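Local coordinates for protein exoribonuclease II, mitochondrial (Candida glabrata, PDB 6F3H) that degrades RNA from the 3' end as the exoribonuclease of the mitochondrial degradosome, probably using magnesium at its RNB active site, at residues 325-330 against 341-346; 521-526 against 543-548; 721-724 against 730-733; 150-155 against 229-234. The protein carries 1 engineered substitution. One frame throughout, in Å; residues are numbered along the deposited sequence.

Contact 1. Residues 325-330 against 341-346; sequences DMYRDQ and LVEISP
Y327 and E343 make the one hydrogen bond between residues 325-330 and 341-346: the phenol donates from OH to OE1 of E343 over 2.6 Å. The two side chains approach from opposite directions, and the acceptor lies at the ring edge, near its plane. OE1, however, is met from above the carboxylate, with the donor 38° out of that plane. E343 gets there by setting CG anti to its backbone N (chi1 -174°) and running extended from there, away from the helix.

Van der Waals neighbours lie beside the pair. The end of the selenomethionine M326 comes near OE2, the other carboxylate oxygen, but this side chain is poorly ordered and nothing can be inferred from the approach. Its CB lies 4.1 Å above one face of the Y327 ring, toward the rim. L336, K339 and L340 of helix 334-343 also touch the tyrosine, which is buried.

Local polar bonds shape each partner. Two overlapping type I turns, D325 to R328 and Y327 to Q330, fold the loop, and Q330 NE2 returns to M326 O at 2.6 Å. On the helix side, L341 O accepts both I344 N and S345 OG, from opposite faces of its plane, where the helix gives out. The arrangement is a helix-loop-helix connection: the turns after helix 311-322 fold back against the C-terminal end of helix 334-343, the helix they lead into.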
loop_
_atom_site.group_PDB
_atom_site.type_symbol
_atom_site.label_atom_id
_atom_site.label_comp_id
_atom_site.label_asym_id
_atom_site.label_seq_id
_atom_site.Cartn_x
_atom_site.Cartn_y
_atom_site.Cartn_z
ATOM N N ASP A 325 -11.362 13.842 -35.535
ATOM C CA ASP A 325 -10.784 13.090 -36.647
ATOM C C ASP A 325 -9.686 12.155 -36.189
ATOM O O ASP A 325 -9.735 10.946 -36.433
ATOM C CB ASP A 325 -10.225 14.043 -37.692
ATOM C CG ASP A 325 -11.278 14.925 -38.268
ATOM O OD1 ASP A 325 -11.893 15.677 -37.495
ATOM O OD2 ASP A 325 -11.497 14.860 -39.493
HETATM N N MSE A 326 -8.669 12.705 -35.559
HETATM C CA MSE A 326 -7.515 11.922 -35.191
HETATM C C MSE A 326 -7.888 10.744 -34.327
HETATM O O MSE A 326 -7.389 9.641 -34.502
HETATM C CB MSE A 326 -6.546 12.799 -34.454
HETATM C CG MSE A 326 -6.158 13.983 -35.264
HETATM SE SE MSE A 326 -4.987 15.008 -34.154
HETATM C CE MSE A 326 -6.319 16.210 -33.395
ATOM N N TYR A 327 -8.775 10.999 -33.378
ATOM C CA TYR A 327 -9.071 10.054 -32.318
ATOM C C TYR A 327 -10.261 9.189 -32.631
ATOM O O TYR A 327 -10.724 8.465 -31.753
ATOM C CB TYR A 327 -9.339 10.799 -31.023
ATOM C CG TYR A 327 -8.177 11.624 -30.553
ATOM C CD1 TYR A 327 -7.053 11.028 -30.008
ATOM C CD2 TYR A 327 -8.188 13.003 -30.671
ATOM C CE1 TYR A 327 -5.977 11.787 -29.575
ATOM C CE2 TYR A 327 -7.114 13.771 -30.240
ATOM C CZ TYR A 327 -6.013 13.157 -29.694
ATOM O OH TYR A 327 -4.938 13.902 -29.264
ATOM N N ARG A 328 -10.763 9.237 -33.856
ATOM C CA ARG A 328 -12.136 8.810 -34.068
ATOM C C ARG A 328 -12.311 7.302 -33.922
ATOM O O ARG A 328 -13.294 6.852 -33.319
ATOM C CB ARG A 328 -12.607 9.290 -35.436
ATOM C CG ARG A 328 -14.000 8.843 -35.783
ATOM C CD ARG A 328 -14.514 9.443 -37.100
ATOM N NE ARG A 328 -14.620 10.899 -37.105
ATOM C CZ ARG A 328 -13.840 11.691 -37.830
ATOM N NH1 ARG A 328 -12.878 11.174 -38.587
ATOM N NH2 ARG A 328 -14.011 13.004 -37.786
ATOM N N ASP A 329 -11.372 6.507 -34.425
ATOM C CA ASP A 329 -11.569 5.063 -34.516
ATOM C C ASP A 329 -10.966 4.271 -33.357
ATOM O O ASP A 329 -10.989 3.037 -33.408
ATOM C CB ASP A 329 -11.019 4.537 -35.839
ATOM N N GLN A 330 -10.422 4.932 -32.332
ATOM C CA GLN A 330 -9.515 4.314 -31.370
ATOM C C GLN A 330 -10.176 4.031 -30.024
ATOM O O GLN A 330 -11.055 4.771 -29.577
ATOM C CB GLN A 330 -8.325 5.230 -31.166
ATOM C CG GLN A 330 -8.023 6.009 -32.416
ATOM C CD GLN A 330 -6.630 6.565 -32.421
ATOM O OE1 GLN A 330 -5.727 6.009 -31.786
ATOM N NE2 GLN A 330 -6.429 7.656 -33.159
ATOM N N LEU A 341 -6.302 15.761 -23.705
ATOM C CA LEU A 341 -6.237 16.792 -22.690
ATOM C C LEU A 341 -4.924 17.543 -22.786
ATOM O O LEU A 341 -4.891 18.772 -22.683
ATOM C CB LEU A 341 -6.398 16.146 -21.331
ATOM C CG LEU A 341 -6.466 17.115 -20.184
ATOM C CD1 LEU A 341 -7.292 18.324 -20.513
ATOM C CD2 LEU A 341 -7.042 16.379 -19.062
ATOM N N VAL A 342 -3.836 16.820 -23.014
ATOM C CA VAL A 342 -2.561 17.477 -23.250
ATOM C C VAL A 342 -2.678 18.401 -24.446
ATOM O O VAL A 342 -2.186 19.530 -24.440
ATOM C CB VAL A 342 -1.461 16.426 -23.478
ATOM C CG1 VAL A 342 -0.341 16.991 -24.335
ATOM C CG2 VAL A 342 -0.926 15.893 -22.165
ATOM N N GLU A 343 -3.375 17.951 -25.467
ATOM C CA GLU A 343 -3.413 18.697 -26.706
ATOM C C GLU A 343 -4.187 19.995 -26.563
ATOM O O GLU A 343 -3.958 20.939 -27.318
ATOM C CB GLU A 343 -4.015 17.817 -27.778
ATOM C CG GLU A 343 -3.965 18.415 -29.109
ATOM C CD GLU A 343 -4.417 17.439 -30.151
ATOM O OE1 GLU A 343 -4.042 16.251 -30.034
ATOM O OE2 GLU A 343 -5.153 17.850 -31.073
ATOM N N ILE A 344 -5.111 20.063 -25.621
ATOM C CA ILE A 344 -5.985 21.214 -25.486
ATOM C C ILE A 344 -5.685 22.013 -24.221
ATOM O O ILE A 344 -6.529 22.785 -23.778
ATOM C CB ILE A 344 -7.446 20.771 -25.509
ATOM C CG1 ILE A 344 -7.640 19.770 -24.376
ATOM C CG2 ILE A 344 -7.767 20.158 -26.849
ATOM C CD1 ILE A 344 -9.053 19.602 -23.958
ATOM N N SER A 345 -4.484 21.883 -23.669
ATOM C CA SER A 345 -4.051 22.554 -22.452
ATOM C C SER A 345 -2.694 23.197 -22.695
ATOM O O SER A 345 -1.958 22.785 -23.601
ATOM C CB SER A 345 -3.960 21.574 -21.268
ATOM O OG SER A 345 -5.152 20.830 -21.090
ATOM N N PRO A 346 -2.335 24.230 -21.927
ATOM C CA PRO A 346 -1.171 25.030 -22.313
ATOM C C PRO A 346 0.093 24.212 -22.143
ATOM O O PRO A 346 0.185 23.356 -21.259
ATOM C CB PRO A 346 -1.202 26.214 -21.339
ATOM C CG PRO A 346 -2.538 26.177 -20.690
ATOM C CD PRO A 346 -2.952 24.741 -20.689
#

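Contact 2. Residues 521-526 against 543-548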
loop_
_atom_site.group_PDB
_atom_site.type_symbol
_atom_site.label_atom_id
_atom_site.label_comp_id
_atom_site.label_asym_id
_atom_site.label_seq_id
_atom_site.Cartn_x
_atom_site.Cartn_y
_atom_site.Cartn_z
ATOM N N ASN A 521 26.996 13.553 17.913
ATOM C CA ASN A 521 28.138 13.314 17.048
ATOM C C ASN A 521 27.667 12.417 15.924
ATOM O O ASN A 521 27.534 11.209 16.106
ATOM C CB ASN A 521 29.280 12.679 17.821
ATOM C CG ASN A 521 30.515 12.461 16.964
ATOM O OD1 ASN A 521 30.703 13.119 15.931
ATOM N ND2 ASN A 521 31.362 11.529 17.387
ATOM N N PHE A 522 27.453 13.007 14.751
ATOM C CA PHE A 522 26.932 12.304 13.571
ATOM C C PHE A 522 27.961 12.306 12.443
ATOM O O PHE A 522 28.041 13.283 11.680
ATOM C CB PHE A 522 25.651 12.953 13.048
ATOM C CG PHE A 522 24.472 12.900 13.974
ATOM C CD1 PHE A 522 23.885 11.694 14.342
ATOM C CD2 PHE A 522 23.909 14.091 14.427
ATOM C CE1 PHE A 522 22.779 11.684 15.177
ATOM C CE2 PHE A 522 22.816 14.079 15.248
ATOM C CZ PHE A 522 22.246 12.875 15.618
ATOM N N PRO A 523 28.730 11.231 12.262
ATOM C CA PRO A 523 29.580 11.111 11.066
ATOM C C PRO A 523 28.794 11.154 9.743
ATOM O O PRO A 523 27.725 10.545 9.604
ATOM C CB PRO A 523 30.264 9.757 11.275
ATOM C CG PRO A 523 30.322 9.617 12.751
ATOM C CD PRO A 523 29.043 10.194 13.263
ATOM N N LYS A 524 29.337 11.898 8.763
ATOM C CA LYS A 524 28.708 12.051 7.450
ATOM C C LYS A 524 28.902 10.801 6.601
ATOM O O LYS A 524 30.028 10.489 6.202
ATOM C CB LYS A 524 29.283 13.262 6.722
ATOM N N VAL A 525 27.797 10.135 6.252
ATOM C CA VAL A 525 27.865 8.804 5.662
ATOM C C VAL A 525 26.703 8.595 4.711
ATOM O O VAL A 525 25.593 9.087 4.922
ATOM C CB VAL A 525 27.867 7.688 6.730
ATOM C CG1 VAL A 525 29.239 7.518 7.271
ATOM C CG2 VAL A 525 26.882 8.014 7.849
ATOM N N THR A 526 26.974 7.810 3.683
ATOM C CA THR A 526 26.005 7.380 2.704
ATOM C C THR A 526 26.245 5.899 2.483
ATOM O O THR A 526 27.319 5.385 2.794
ATOM C CB THR A 526 26.176 8.145 1.398
ATOM O OG1 THR A 526 27.488 7.883 0.887
ATOM C CG2 THR A 526 26.032 9.620 1.639
ATOM N N SER A 543 40.193 6.135 11.896
ATOM C CA SER A 543 40.352 4.695 11.968
ATOM C C SER A 543 39.463 4.094 13.044
ATOM O O SER A 543 39.031 2.944 12.913
ATOM C CB SER A 543 41.810 4.345 12.250
ATOM O OG SER A 543 42.020 4.165 13.649
ATOM N N LYS A 544 39.156 4.851 14.100
ATOM C CA LYS A 544 38.290 4.297 15.133
ATOM C C LYS A 544 36.882 4.121 14.585
ATOM O O LYS A 544 36.250 3.074 14.787
ATOM C CB LYS A 544 38.322 5.182 16.390
ATOM C CG LYS A 544 39.463 4.777 17.355
ATOM C CD LYS A 544 39.551 5.541 18.693
ATOM C CE LYS A 544 40.732 4.993 19.528
ATOM N NZ LYS A 544 40.804 5.439 20.958
ATOM N N GLN A 545 36.402 5.122 13.843
ATOM C CA GLN A 545 35.089 5.036 13.229
ATOM C C GLN A 545 35.063 3.954 12.156
ATOM O O GLN A 545 34.215 3.054 12.191
ATOM C CB GLN A 545 34.686 6.407 12.667
ATOM C CG GLN A 545 34.226 7.411 13.769
ATOM C CD GLN A 545 33.990 8.853 13.271
ATOM O OE1 GLN A 545 34.109 9.137 12.090
ATOM N NE2 GLN A 545 33.671 9.760 14.191
ATOM N N LYS A 546 36.021 3.992 11.227
ATOM C CA LYS A 546 36.082 2.976 10.182
ATOM C C LYS A 546 36.028 1.566 10.766
ATOM O O LYS A 546 35.377 0.680 10.199
ATOM C CB LYS A 546 37.330 3.179 9.324
ATOM C CG LYS A 546 37.712 1.975 8.475
ATOM C CD LYS A 546 38.725 2.335 7.377
ATOM C CE LYS A 546 39.238 1.073 6.657
ATOM N NZ LYS A 546 40.064 1.333 5.429
ATOM N N LYS A 547 36.661 1.335 11.916
ATOM C CA LYS A 547 36.595 -0.024 12.447
ATOM C C LYS A 547 35.237 -0.334 13.072
ATOM O O LYS A 547 34.823 -1.494 13.065
ATOM C CB LYS A 547 37.758 -0.302 13.412
ATOM C CG LYS A 547 37.631 -1.606 14.263
ATOM C CD LYS A 547 37.586 -2.962 13.503
ATOM C CE LYS A 547 38.690 -3.153 12.441
ATOM N NZ LYS A 547 38.500 -4.476 11.740
ATOM N N GLN A 548 34.485 0.661 13.542
ATOM C CA GLN A 548 33.169 0.314 14.061
ATOM C C GLN A 548 32.273 -0.206 12.943
ATOM O O GLN A 548 31.483 -1.142 13.139
ATOM C CB GLN A 548 32.537 1.521 14.732
ATOM C CG GLN A 548 33.186 1.952 16.024
ATOM C CD GLN A 548 32.862 3.386 16.376
ATOM O OE1 GLN A 548 33.294 4.311 15.695
ATOM N NE2 GLN A 548 32.052 3.578 17.420
#
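Q545 offers one face of its side-chain amide to P523, whose CG sits over the group, 3.6 Å from NE2 of Q545 and only slightly farther from CD and OE1. Nearer the carbonyl end, CB of P523 lies 4.0 Å from OE1 of Q545. The second amide, that of N521, approaches with its nitrogen, ND2 standing 4.3 Å from NE2 of Q545. Two donor nitrogens at this distance form no bond; N521 ND2 is hydrogen-bonded to the backbone O of D394.

Within the RNB domain, this is a loop-on-helix contact. The loop that leaves strand 505-519 and enters helix 527-534 passes the first turn of helix 543-567. The contact is small and lies at the surface, an example of proline hydrocarbon resting on a flat polar group. Q545 reaches the proline with an extended chain (chi2 172°), and the two side chains cross at a slant.

Bonds to the rest of the domain hold the two segments nearby. One turn further along the helix, Q548 NE2 reaches I414 O and so ties the helix to strand 410-416. N521 also shares a backbone hydrogen bond with V397. At the far end of the loop, T526 takes the N-cap position of helix 527-534, its OG1 hydrogen-bonded to the backbone N of K529.

Contact 3. Residues 721-724 against 730-733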
loop_
_atom_site.group_PDB
_atom_site.type_symbol
_atom_site.label_atom_id
_atom_site.label_comp_id
_atom_site.label_asym_id
_atom_site.label_seq_id
_atom_site.Cartn_x
_atom_site.Cartn_y
_atom_site.Cartn_z
ATOM N N LEU A 721 -1.195 4.540 29.458
ATOM C CA LEU A 721 -0.877 4.407 28.047
ATOM C C LEU A 721 -1.797 5.256 27.187
ATOM O O LEU A 721 -2.929 5.573 27.559
ATOM C CB LEU A 721 -0.968 2.953 27.614
ATOM C CG LEU A 721 0.233 2.141 28.057
ATOM C CD1 LEU A 721 0.223 0.782 27.391
ATOM C CD2 LEU A 721 1.522 2.919 27.728
ATOM N N CYS A 722 -1.295 5.598 26.003
ATOM C CA CYS A 722 -2.017 6.492 25.106
ATOM C C CYS A 722 -3.231 5.806 24.480
ATOM O O CYS A 722 -4.309 6.404 24.360
ATOM C CB CYS A 722 -1.057 6.985 24.023
ATOM S SG CYS A 722 -1.361 8.642 23.404
ATOM N N PHE A 723 -3.078 4.552 24.089
ATOM C CA PHE A 723 -4.094 3.829 23.353
ATOM C C PHE A 723 -4.466 2.584 24.120
ATOM O O PHE A 723 -3.584 1.805 24.490
ATOM C CB PHE A 723 -3.596 3.396 21.981
ATOM C CG PHE A 723 -3.124 4.516 21.112
ATOM C CD1 PHE A 723 -1.817 4.951 21.162
ATOM C CD2 PHE A 723 -3.981 5.114 20.207
ATOM C CE1 PHE A 723 -1.374 5.981 20.338
ATOM C CE2 PHE A 723 -3.545 6.143 19.387
ATOM C CZ PHE A 723 -2.239 6.574 19.456
ATOM N N LYS A 724 -5.759 2.421 24.390
ATOM C CA LYS A 724 -6.268 1.104 24.739
ATOM C C LYS A 724 -6.294 0.244 23.473
ATOM O O LYS A 724 -6.173 0.755 22.360
ATOM C CB LYS A 724 -7.659 1.209 25.379
ATOM C CG LYS A 724 -7.742 2.222 26.526
ATOM C CD LYS A 724 -8.950 1.988 27.437
ATOM C CE LYS A 724 -8.639 1.037 28.590
ATOM N NZ LYS A 724 -8.648 -0.384 28.154
ATOM N N GLN A 730 -9.239 0.247 15.084
ATOM C CA GLN A 730 -9.716 1.297 14.193
ATOM C C GLN A 730 -8.569 1.907 13.389
ATOM O O GLN A 730 -8.702 2.163 12.186
ATOM C CB GLN A 730 -10.426 2.362 15.024
ATOM C CG GLN A 730 -10.380 3.745 14.409
ATOM C CD GLN A 730 -10.761 4.852 15.389
ATOM O OE1 GLN A 730 -11.216 4.584 16.506
ATOM N NE2 GLN A 730 -10.577 6.107 14.966
ATOM N N TYR A 731 -7.425 2.141 14.032
ATOM C CA TYR A 731 -6.323 2.769 13.319
ATOM C C TYR A 731 -5.649 1.799 12.368
ATOM O O TYR A 731 -5.321 2.160 11.236
ATOM C CB TYR A 731 -5.310 3.303 14.304
ATOM C CG TYR A 731 -5.659 4.649 14.844
ATOM C CD1 TYR A 731 -5.328 5.794 14.140
ATOM C CD2 TYR A 731 -6.311 4.792 16.058
ATOM C CE1 TYR A 731 -5.637 7.055 14.627
ATOM C CE2 TYR A 731 -6.625 6.045 16.558
ATOM C CZ TYR A 731 -6.285 7.173 15.840
ATOM O OH TYR A 731 -6.602 8.418 16.338
ATOM N N VAL A 732 -5.468 0.553 12.789
ATOM C CA VAL A 732 -4.845 -0.423 11.907
ATOM C C VAL A 732 -5.642 -0.545 10.628
ATOM O O VAL A 732 -5.085 -0.702 9.537
ATOM C CB VAL A 732 -4.719 -1.776 12.613
ATOM C CG1 VAL A 732 -4.167 -2.804 11.666
ATOM C CG2 VAL A 732 -3.821 -1.639 13.811
ATOM N N TRP A 733 -6.960 -0.476 10.737
ATOM C CA TRP A 733 -7.745 -0.456 9.520
ATOM C C TRP A 733 -7.446 0.791 8.719
ATOM O O TRP A 733 -7.230 0.711 7.509
ATOM C CB TRP A 733 -9.220 -0.547 9.841
ATOM C CG TRP A 733 -9.579 -1.911 10.188
ATOM C CD1 TRP A 733 -9.675 -2.444 11.432
ATOM C CD2 TRP A 733 -9.850 -2.973 9.270
ATOM N NE1 TRP A 733 -10.021 -3.770 11.354
ATOM C CE2 TRP A 733 -10.133 -4.122 10.034
ATOM C CE3 TRP A 733 -9.900 -3.059 7.878
ATOM C CZ2 TRP A 733 -10.459 -5.349 9.450
ATOM C CZ3 TRP A 733 -10.222 -4.277 7.300
ATOM C CH2 TRP A 733 -10.496 -5.404 8.085
#
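F723 turns the edge of its ring toward the face of Y731 in an offset edge-to-face stack, the planes 83° apart and the centroids separated by 5.9 Å. The nearest atoms are the two CE2 carbons, F723 CE2 and Y731 CE2, 4.2 Å from each other. The stack joins the two parts of a helix-loop-helix: F723 belongs to the short link after helix 703-716, whereas Y731 lies about two turns into the long helix 725-761.

Both rings leave the backbone with CG anti to the carbonyl carbon (chi1 -58° in F723), and the side chains cross at about a right angle. Between these two segments it is the rings that meet, the CA atoms of F723 and Y731 being 10.3 Å apart.

The next shell packs against the loop side of the pair. Q711 of helix 703-716 is touched by the side chains of L721, C722 and F723, while I446 adds a further contact to the phenylalanine. On the long helix, V732 packs on V631. Beside the tyrosine, Q730 keeps its backbone O in a hydrogen bond with the hydroxyl OG of S734, one turn ahead.

Contact 4. Residues 150-155 against 229-234; sequences KKLELI and NLWGSV
W231, with an extended backbone (phi -136°, psi 153°) on strand 231-237, meets L152 and I155, which follow one another by a turn on helix 123-159. Strand and helix thus touch through one large side chain, the indole reaching across to the helix with the far edge of its six-membered ring.

Two carbons of that ring do the touching. CZ2 of W231 lies 3.7 Å from CD2 of L152, and CH2 of W231 lies 3.6 Å from CD1 of I155. Neither aliphatic residue aims its CB straight at the strand; in each case the end of the side chain closes the distance. I155 places CG1 between its backbone N and carbonyl carbon, a crowded position (chi1 52°), and its side chain crosses the indole at about a right angle, with CD1 near the ring plane at the edge. The helix backbone comes close too: the carbonyl O of L152 lies in the indole plane, near CZ2 of W231.

The indole nitrogen is satisfied from elsewhere, NE1 being bonded to OE1 of Q225, which should restrict rotation of the ring. H156, next along helix 123-159, stacks edge-to-face with it.

All three touching residues are buried. V222 of helix 212-226 packs against the tryptophan, as do V246 and V248 of the adjacent antiparallel strand 242-248. The indole thus lies between helix 123-159, helix 212-226 and the three-stranded sheet, while I155 extends the contact to L173 and I176 of helix 170-178.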
loop_
_atom_site.group_PDB
_atom_site.type_symbol
_atom_site.label_atom_id
_atom_site.label_comp_id
_atom_site.label_asym_id
_atom_site.label_seq_id
_atom_site.Cartn_x
_atom_site.Cartn_y
_atom_site.Cartn_z
ATOM N N LYS A 150 -31.417 2.655 0.313
ATOM C CA LYS A 150 -32.012 3.795 0.975
ATOM C C LYS A 150 -31.118 4.280 2.107
ATOM O O LYS A 150 -30.875 5.482 2.239
ATOM C CB LYS A 150 -33.412 3.426 1.462
ATOM N N LYS A 151 -30.555 3.374 2.899
ATOM C CA LYS A 151 -29.661 3.840 3.955
ATOM C C LYS A 151 -28.433 4.516 3.364
ATOM O O LYS A 151 -28.056 5.613 3.789
ATOM C CB LYS A 151 -29.251 2.668 4.845
ATOM C CG LYS A 151 -30.427 1.871 5.424
ATOM C CD LYS A 151 -29.972 0.618 6.175
ATOM C CE LYS A 151 -31.091 0.021 7.028
ATOM N NZ LYS A 151 -30.740 -1.303 7.641
ATOM N N LEU A 152 -27.832 3.890 2.342
ATOM C CA LEU A 152 -26.636 4.419 1.694
ATOM C C LEU A 152 -26.830 5.848 1.240
ATOM O O LEU A 152 -25.994 6.714 1.500
ATOM C CB LEU A 152 -26.255 3.543 0.502
ATOM C CG LEU A 152 -25.520 2.285 0.947
ATOM C CD1 LEU A 152 -25.273 1.275 -0.132
ATOM C CD2 LEU A 152 -24.243 2.743 1.498
ATOM N N GLU A 153 -27.931 6.119 0.555
ATOM C CA GLU A 153 -28.193 7.500 0.182
ATOM C C GLU A 153 -28.276 8.374 1.428
ATOM O O GLU A 153 -27.817 9.523 1.435
ATOM C CB GLU A 153 -29.483 7.589 -0.637
ATOM N N LEU A 154 -28.813 7.823 2.512
ATOM C CA LEU A 154 -29.042 8.630 3.702
ATOM C C LEU A 154 -27.740 8.930 4.421
ATOM O O LEU A 154 -27.345 10.093 4.561
ATOM C CB LEU A 154 -30.013 7.917 4.638
ATOM C CG LEU A 154 -30.328 8.659 5.944
ATOM C CD1 LEU A 154 -30.453 10.180 5.787
ATOM C CD2 LEU A 154 -31.613 8.106 6.500
ATOM N N ILE A 155 -27.062 7.890 4.904
ATOM C CA ILE A 155 -25.853 8.172 5.640
ATOM C C ILE A 155 -24.813 8.767 4.741
ATOM O O ILE A 155 -23.901 9.423 5.237
ATOM C CB ILE A 155 -25.342 6.914 6.336
ATOM C CG1 ILE A 155 -25.227 5.761 5.346
ATOM C CG2 ILE A 155 -26.292 6.533 7.375
ATOM C CD1 ILE A 155 -24.009 5.746 4.496
ATOM N N ASN A 229 -21.579 8.548 -8.811
ATOM C CA ASN A 229 -20.473 9.348 -8.305
ATOM C C ASN A 229 -20.718 9.747 -6.868
ATOM O O ASN A 229 -20.428 10.867 -6.444
ATOM C CB ASN A 229 -20.211 10.561 -9.181
ATOM C CG ASN A 229 -19.943 10.173 -10.608
ATOM O OD1 ASN A 229 -20.729 10.485 -11.517
ATOM N ND2 ASN A 229 -18.828 9.461 -10.820
ATOM N N LEU A 230 -21.245 8.806 -6.112
ATOM C CA LEU A 230 -21.487 9.025 -4.699
ATOM C C LEU A 230 -20.417 8.393 -3.820
ATOM O O LEU A 230 -20.188 8.860 -2.700
ATOM C CB LEU A 230 -22.857 8.460 -4.324
ATOM C CG LEU A 230 -24.072 9.034 -5.027
ATOM C CD1 LEU A 230 -25.276 8.185 -4.676
ATOM C CD2 LEU A 230 -24.259 10.478 -4.596
ATOM N N TRP A 231 -19.750 7.357 -4.318
ATOM C CA TRP A 231 -18.700 6.666 -3.599
ATOM C C TRP A 231 -17.558 6.417 -4.570
ATOM O O TRP A 231 -17.764 6.276 -5.777
ATOM C CB TRP A 231 -19.213 5.340 -3.010
ATOM C CG TRP A 231 -20.568 5.452 -2.369
ATOM C CD1 TRP A 231 -21.769 5.362 -2.990
ATOM C CD2 TRP A 231 -20.854 5.685 -0.983
ATOM N NE1 TRP A 231 -22.798 5.536 -2.083
ATOM C CE2 TRP A 231 -22.259 5.737 -0.844
ATOM C CE3 TRP A 231 -20.058 5.863 0.153
ATOM C CZ2 TRP A 231 -22.884 5.952 0.377
ATOM C CZ3 TRP A 231 -20.678 6.076 1.360
ATOM C CH2 TRP A 231 -22.084 6.117 1.465
ATOM N N GLY A 232 -16.352 6.324 -4.038
ATOM C CA GLY A 232 -15.203 6.001 -4.840
ATOM C C GLY A 232 -15.062 4.502 -4.952
ATOM O O GLY A 232 -15.985 3.738 -4.681
ATOM N N SER A 233 -13.899 4.078 -5.421
ATOM C CA SER A 233 -13.627 2.658 -5.505
ATOM C C SER A 233 -13.525 2.056 -4.121
ATOM O O SER A 233 -13.052 2.681 -3.155
ATOM C CB SER A 233 -12.336 2.380 -6.264
ATOM O OG SER A 233 -12.358 2.969 -7.544
ATOM N N VAL A 234 -13.925 0.800 -4.067
ATOM C CA VAL A 234 -13.761 -0.048 -2.904
ATOM C C VAL A 234 -12.413 -0.745 -3.031
ATOM O O VAL A 234 -12.168 -1.480 -3.989
ATOM C CB VAL A 234 -14.902 -1.068 -2.833
ATOM C CG1 VAL A 234 -14.605 -2.121 -1.807
ATOM C CG2 VAL A 234 -16.201 -0.363 -2.562
#

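In the fold
The four contacts are separate sites, closed one after another along the chain in the order 4, 1, 2, 3. Contacts 3 and 4 are the nearest pair, about 10 Å between closest atoms, while contacts 1 and 4 come within about 16 Å. Contact 2 lies across the chain's centre from contact 4, their centres 56 Å apart. Contact 2 lies within the RNB domain, where D401 and D410 hold magnesium: the P523 side chain is about 13 Å from the ion. Measured by nearest atoms, the bound nucleic acid is about 9 Å from contact 2, 13 Å from contacts 3 and 4, and 27 Å from contact 1.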